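Local coordinates for ORF14 (Streptomyces clavuligerus, PDB 2WPX), which is a tandem GNAT protein of the clavulanic acid biosynthesis pathway that binds acetyl-CoA and is probably an acyltransferase, at residues R118-L129 against P324-A335. Sequence-based numbering, arbitrary orientation.
Sequences RTTLTATVVESL and PYDRWVFWTAEA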
loop_
_atom_site.group_PDB
_atom_site.type_symbol
_atom_site.label_atom_id
_atom_site.label_comp_id
_atom_site.label_asym_id
_atom_site.label_seq_id
_atom_site.Cartn_x
_atom_site.Cartn_y
_atom_site.Cartn_z
ATOM N N ARG A 118 8.722 -1.549 21.591
ATOM C CA ARG A 118 8.829 -2.401 20.417
ATOM C C ARG A 118 10.254 -2.921 20.386
ATOM O O ARG A 118 11.231 -2.153 20.552
ATOM C CB ARG A 118 8.510 -1.607 19.137
ATOM C CG ARG A 118 7.181 -0.885 19.243
ATOM C CD ARG A 118 6.082 -1.813 19.747
ATOM N NE ARG A 118 4.814 -1.152 20.100
ATOM C CZ ARG A 118 3.735 -1.069 19.321
ATOM N NH1 ARG A 118 3.750 -1.527 18.074
ATOM N NH2 ARG A 118 2.641 -0.477 19.789
ATOM N N THR A 119 10.346 -4.224 20.203
ATOM C CA THR A 119 11.595 -4.924 20.079
ATOM C C THR A 119 12.175 -4.838 18.649
ATOM O O THR A 119 13.406 -4.948 18.453
ATOM C CB THR A 119 11.367 -6.433 20.378
ATOM O OG1 THR A 119 10.849 -6.562 21.705
ATOM C CG2 THR A 119 12.670 -7.219 20.270
ATOM N N THR A 120 11.296 -4.662 17.665
ATOM C CA THR A 120 11.667 -4.895 16.260
ATOM C C THR A 120 11.189 -3.732 15.350
ATOM O O THR A 120 10.074 -3.196 15.505
ATOM C CB THR A 120 11.102 -6.236 15.724
ATOM O OG1 THR A 120 11.714 -7.336 16.392
ATOM C CG2 THR A 120 11.404 -6.400 14.265
ATOM N N LEU A 121 12.058 -3.339 14.427
ATOM C CA LEU A 121 11.728 -2.311 13.463
ATOM C C LEU A 121 11.613 -3.036 12.115
ATOM O O LEU A 121 12.431 -3.898 11.806
ATOM C CB LEU A 121 12.861 -1.341 13.448
ATOM C CG LEU A 121 12.659 0.154 13.503
ATOM C CD1 LEU A 121 11.342 0.645 14.139
ATOM C CD2 LEU A 121 13.892 0.714 14.190
ATOM N N THR A 122 10.553 -2.771 11.355
ATOM C CA THR A 122 10.397 -3.449 10.052
ATOM C C THR A 122 10.167 -2.439 8.978
ATOM O O THR A 122 9.706 -1.307 9.220
ATOM C CB THR A 122 9.259 -4.532 9.984
ATOM O OG1 THR A 122 7.983 -3.897 9.986
ATOM C CG2 THR A 122 9.323 -5.539 11.146
ATOM N N ALA A 123 10.454 -2.863 7.765
ATOM C CA ALA A 123 10.571 -1.953 6.675
ATOM C C ALA A 123 10.338 -2.646 5.346
ATOM O O ALA A 123 10.722 -3.801 5.164
ATOM C CB ALA A 123 11.995 -1.306 6.704
ATOM N N THR A 124 9.707 -1.934 4.430
ATOM C CA THR A 124 9.623 -2.338 3.054
ATOM C C THR A 124 10.638 -1.551 2.175
ATOM O O THR A 124 10.650 -0.321 2.151
ATOM C CB THR A 124 8.241 -2.145 2.513
ATOM O OG1 THR A 124 7.317 -2.800 3.381
ATOM C CG2 THR A 124 8.138 -2.780 1.172
ATOM N N VAL A 125 11.477 -2.274 1.451
ATOM C CA VAL A 125 12.532 -1.637 0.721
ATOM C C VAL A 125 12.304 -1.877 -0.731
ATOM O O VAL A 125 11.969 -3.004 -1.153
ATOM C CB VAL A 125 13.899 -2.210 1.122
ATOM C CG1 VAL A 125 14.978 -1.519 0.316
ATOM C CG2 VAL A 125 14.111 -2.075 2.671
ATOM N N VAL A 126 12.482 -0.842 -1.539
ATOM C CA VAL A 126 12.373 -1.061 -2.956
ATOM C C VAL A 126 13.635 -1.583 -3.684
ATOM O O VAL A 126 14.688 -0.941 -3.674
ATOM C CB VAL A 126 11.901 0.170 -3.628
ATOM C CG1 VAL A 126 11.897 -0.089 -5.176
ATOM C CG2 VAL A 126 10.515 0.547 -3.036
ATOM N N GLU A 127 13.506 -2.715 -4.367
ATOM C CA GLU A 127 14.639 -3.389 -4.939
ATOM C C GLU A 127 14.292 -3.785 -6.348
ATOM O O GLU A 127 13.168 -3.557 -6.764
ATOM C CB GLU A 127 15.062 -4.603 -4.078
ATOM C CG GLU A 127 15.404 -4.199 -2.607
ATOM C CD GLU A 127 16.236 -5.254 -1.942
ATOM O OE1 GLU A 127 17.201 -5.691 -2.613
ATOM O OE2 GLU A 127 15.902 -5.685 -0.790
ATOM N N SER A 128 15.273 -4.312 -7.090
ATOM C CA SER A 128 15.066 -4.835 -8.439
ATOM C C SER A 128 14.495 -6.242 -8.549
ATOM O O SER A 128 14.716 -7.107 -7.731
ATOM C CB SER A 128 16.357 -4.820 -9.255
ATOM O OG SER A 128 17.048 -3.607 -9.059
ATOM N N LEU A 129 13.785 -6.441 -9.643
ATOM C CA LEU A 129 13.309 -7.752 -10.034
ATOM C C LEU A 129 14.364 -8.451 -10.833
ATOM O O LEU A 129 15.167 -7.827 -11.465
ATOM C CB LEU A 129 12.074 -7.576 -10.889
ATOM C CG LEU A 129 10.926 -7.064 -10.049
ATOM C CD1 LEU A 129 9.915 -6.542 -11.007
ATOM C CD2 LEU A 129 10.348 -8.199 -9.149
ATOM N N PRO A 324 5.500 -6.592 -14.305
ATOM C CA PRO A 324 6.298 -6.443 -13.086
ATOM C C PRO A 324 7.355 -5.368 -13.307
ATOM O O PRO A 324 8.095 -5.407 -14.275
ATOM C CB PRO A 324 6.934 -7.828 -12.900
ATOM C CG PRO A 324 6.072 -8.748 -13.728
ATOM C CD PRO A 324 5.594 -7.936 -14.893
ATOM N N TYR A 325 7.399 -4.402 -12.409
ATOM C CA TYR A 325 8.315 -3.294 -12.533
ATOM C C TYR A 325 9.423 -3.267 -11.458
ATOM O O TYR A 325 10.586 -3.148 -11.800
ATOM C CB TYR A 325 7.541 -2.001 -12.492
ATOM C CG TYR A 325 8.368 -0.895 -13.017
ATOM C CD1 TYR A 325 8.473 -0.678 -14.399
ATOM C CD2 TYR A 325 9.060 -0.054 -12.155
ATOM C CE1 TYR A 325 9.244 0.340 -14.901
ATOM C CE2 TYR A 325 9.825 0.983 -12.651
ATOM C CZ TYR A 325 9.916 1.169 -14.025
ATOM O OH TYR A 325 10.684 2.214 -14.531
ATOM N N ASP A 326 9.067 -3.360 -10.171
ATOM C CA ASP A 326 10.058 -3.413 -9.105
ATOM C C ASP A 326 9.604 -4.350 -7.973
ATOM O O ASP A 326 8.484 -4.894 -8.005
ATOM C CB ASP A 326 10.397 -2.018 -8.608
ATOM C CG ASP A 326 9.169 -1.270 -8.169
ATOM O OD1 ASP A 326 9.142 -0.021 -8.248
ATOM O OD2 ASP A 326 8.189 -1.928 -7.765
ATOM N N ARG A 327 10.475 -4.532 -6.977
ATOM C CA ARG A 327 10.301 -5.570 -5.963
ATOM C C ARG A 327 10.184 -4.931 -4.569
ATOM O O ARG A 327 10.930 -3.990 -4.248
ATOM C CB ARG A 327 11.496 -6.508 -5.980
ATOM C CG ARG A 327 11.307 -7.764 -5.128
ATOM C CD ARG A 327 12.434 -8.783 -5.335
ATOM N NE ARG A 327 12.165 -10.078 -4.706
ATOM C CZ ARG A 327 13.010 -10.718 -3.897
ATOM N NH1 ARG A 327 14.201 -10.195 -3.611
ATOM N NH2 ARG A 327 12.680 -11.894 -3.375
ATOM N N TRP A 328 9.252 -5.431 -3.748
ATOM C CA TRP A 328 9.005 -4.847 -2.428
ATOM C C TRP A 328 9.536 -5.792 -1.369
ATOM O O TRP A 328 8.862 -6.753 -1.053
ATOM C CB TRP A 328 7.491 -4.640 -2.221
ATOM C CG TRP A 328 6.983 -3.440 -2.875
ATOM C CD1 TRP A 328 7.689 -2.585 -3.654
ATOM C CD2 TRP A 328 5.624 -2.945 -2.856
ATOM N NE1 TRP A 328 6.869 -1.566 -4.107
ATOM C CE2 TRP A 328 5.607 -1.745 -3.607
ATOM C CE3 TRP A 328 4.425 -3.387 -2.260
ATOM C CZ2 TRP A 328 4.412 -0.968 -3.791
ATOM C CZ3 TRP A 328 3.245 -2.600 -2.427
ATOM C CH2 TRP A 328 3.253 -1.412 -3.168
ATOM N N VAL A 329 10.744 -5.550 -0.854
ATOM C CA VAL A 329 11.449 -6.526 -0.029
ATOM C C VAL A 329 11.341 -6.183 1.477
ATOM O O VAL A 329 11.557 -5.024 1.869
ATOM C CB VAL A 329 12.946 -6.630 -0.400
ATOM C CG1 VAL A 329 13.563 -7.821 0.317
ATOM C CG2 VAL A 329 13.149 -6.712 -1.862
ATOM N N PHE A 330 10.993 -7.178 2.301
ATOM C CA PHE A 330 10.742 -6.941 3.724
ATOM C C PHE A 330 11.999 -7.098 4.522
ATOM O O PHE A 330 12.707 -8.123 4.418
ATOM C CB PHE A 330 9.601 -7.824 4.244
ATOM C CG PHE A 330 8.356 -7.682 3.425
ATOM C CD1 PHE A 330 7.601 -6.525 3.486
ATOM C CD2 PHE A 330 7.987 -8.667 2.502
ATOM C CE1 PHE A 330 6.459 -6.359 2.648
ATOM C CE2 PHE A 330 6.872 -8.503 1.674
ATOM C CZ PHE A 330 6.109 -7.357 1.754
ATOM N N TRP A 331 12.332 -6.054 5.277
ATOM C CA TRP A 331 13.543 -6.073 6.088
ATOM C C TRP A 331 13.154 -5.868 7.528
ATOM O O TRP A 331 12.105 -5.293 7.819
ATOM C CB TRP A 331 14.517 -4.964 5.680
ATOM C CG TRP A 331 15.276 -5.060 4.295
ATOM C CD1 TRP A 331 14.735 -5.030 3.060
ATOM C CD2 TRP A 331 16.681 -5.129 4.099
ATOM N NE1 TRP A 331 15.705 -5.043 2.090
ATOM C CE2 TRP A 331 16.916 -5.133 2.703
ATOM C CE3 TRP A 331 17.778 -5.220 4.970
ATOM C CZ2 TRP A 331 18.207 -5.184 2.146
ATOM C CZ3 TRP A 331 19.056 -5.269 4.422
ATOM C CH2 TRP A 331 19.255 -5.262 3.016
ATOM N N THR A 332 14.054 -6.230 8.427
ATOM C CA THR A 332 13.763 -6.201 9.850
ATOM C C THR A 332 15.052 -5.908 10.612
ATOM O O THR A 332 16.175 -6.215 10.130
ATOM C CB THR A 332 13.166 -7.567 10.339
ATOM O OG1 THR A 332 12.878 -7.480 11.727
ATOM C CG2 THR A 332 14.181 -8.754 10.142
ATOM N N ALA A 333 14.916 -5.327 11.795
ATOM C CA ALA A 333 16.087 -4.883 12.552
ATOM C C ALA A 333 15.774 -4.889 14.033
ATOM O O ALA A 333 14.639 -4.682 14.425
ATOM C CB ALA A 333 16.475 -3.489 12.145
ATOM N N GLU A 334 16.801 -5.139 14.842
ATOM C CA GLU A 334 16.692 -4.918 16.282
ATOM C C GLU A 334 16.587 -3.407 16.661
ATOM O O GLU A 334 17.300 -2.528 16.141
ATOM C CB GLU A 334 17.834 -5.628 17.027
ATOM C CG GLU A 334 17.742 -7.164 17.003
ATOM C CD GLU A 334 18.767 -7.825 17.934
ATOM O OE1 GLU A 334 19.935 -7.948 17.552
ATOM O OE2 GLU A 334 18.421 -8.217 19.064
ATOM N N ALA A 335 15.666 -3.124 17.559
ATOM C CA ALA A 335 15.498 -1.809 18.127
ATOM C C ALA A 335 16.575 -1.516 19.173
ATOM O O ALA A 335 17.089 -0.406 19.242
ATOM C CB ALA A 335 14.100 -1.722 18.787
HETATM O O HOH W 1 15.821 -8.234 -5.331
HETATM O O HOH W 2 12.982 -4.418 -11.117
#
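Trp-331 and Glu-127 meet on the more buried face of two antiparallel strands, 120-127 and 324-334. Trp-331 NE1 donates a somewhat bent hydrogen bond to Glu-127 OE2, 3.0 Å. The oxygen lies at the indole's edge, nearly in the ring plane, and is met on its anti side by a donor 31° out of the carboxylate plane. With CG beside its backbone N (chi1 -58°) and an extended chain beyond, Glu-127 crosses Val-329, whose CG2 lies 3.5 Å from Glu-127 CG. Beta-branched valines suit these extended positions, while small Ala-123 and Ala-333 let neighbours close in: Ala-123 touches acetyl-CoA and Ala-333 meets Trp-106 of helix 101-115.

Paired backbone hydrogen bonds link Leu-121 to Ala-333, Ala-123 to Trp-331, Val-125 to Val-329 and Glu-127 to Arg-327. Where this ladder ends, Leu-129 packs CD1 3.3 Å from Tyr-325 C and CD2 3.8 Å from Arg-327 CB. A water bridges Leu-129 N and Tyr-325 O, and Tyr-325 and Asp-326 form a classic beta bulge opposite His-158.

The other face is less covered and mixed in character. Threonine, beta-branched yet polar, suits a strand near solvent: Thr-120 CG2 lies 3.1 Å from Thr-332 OG1, and exposed Thr-124 rests CG2 3.9 Å from Trp-328 CB.

Because OE2 also takes a salt bridge from Arg-150, two donors grip it, which would favour a charged carboxylate and help to fix the indole's orientation. Strand 323-334 lies between strands 120-127 and 149-162, so the chain's last strand is built into the sheet of the N-terminal GNAT unit.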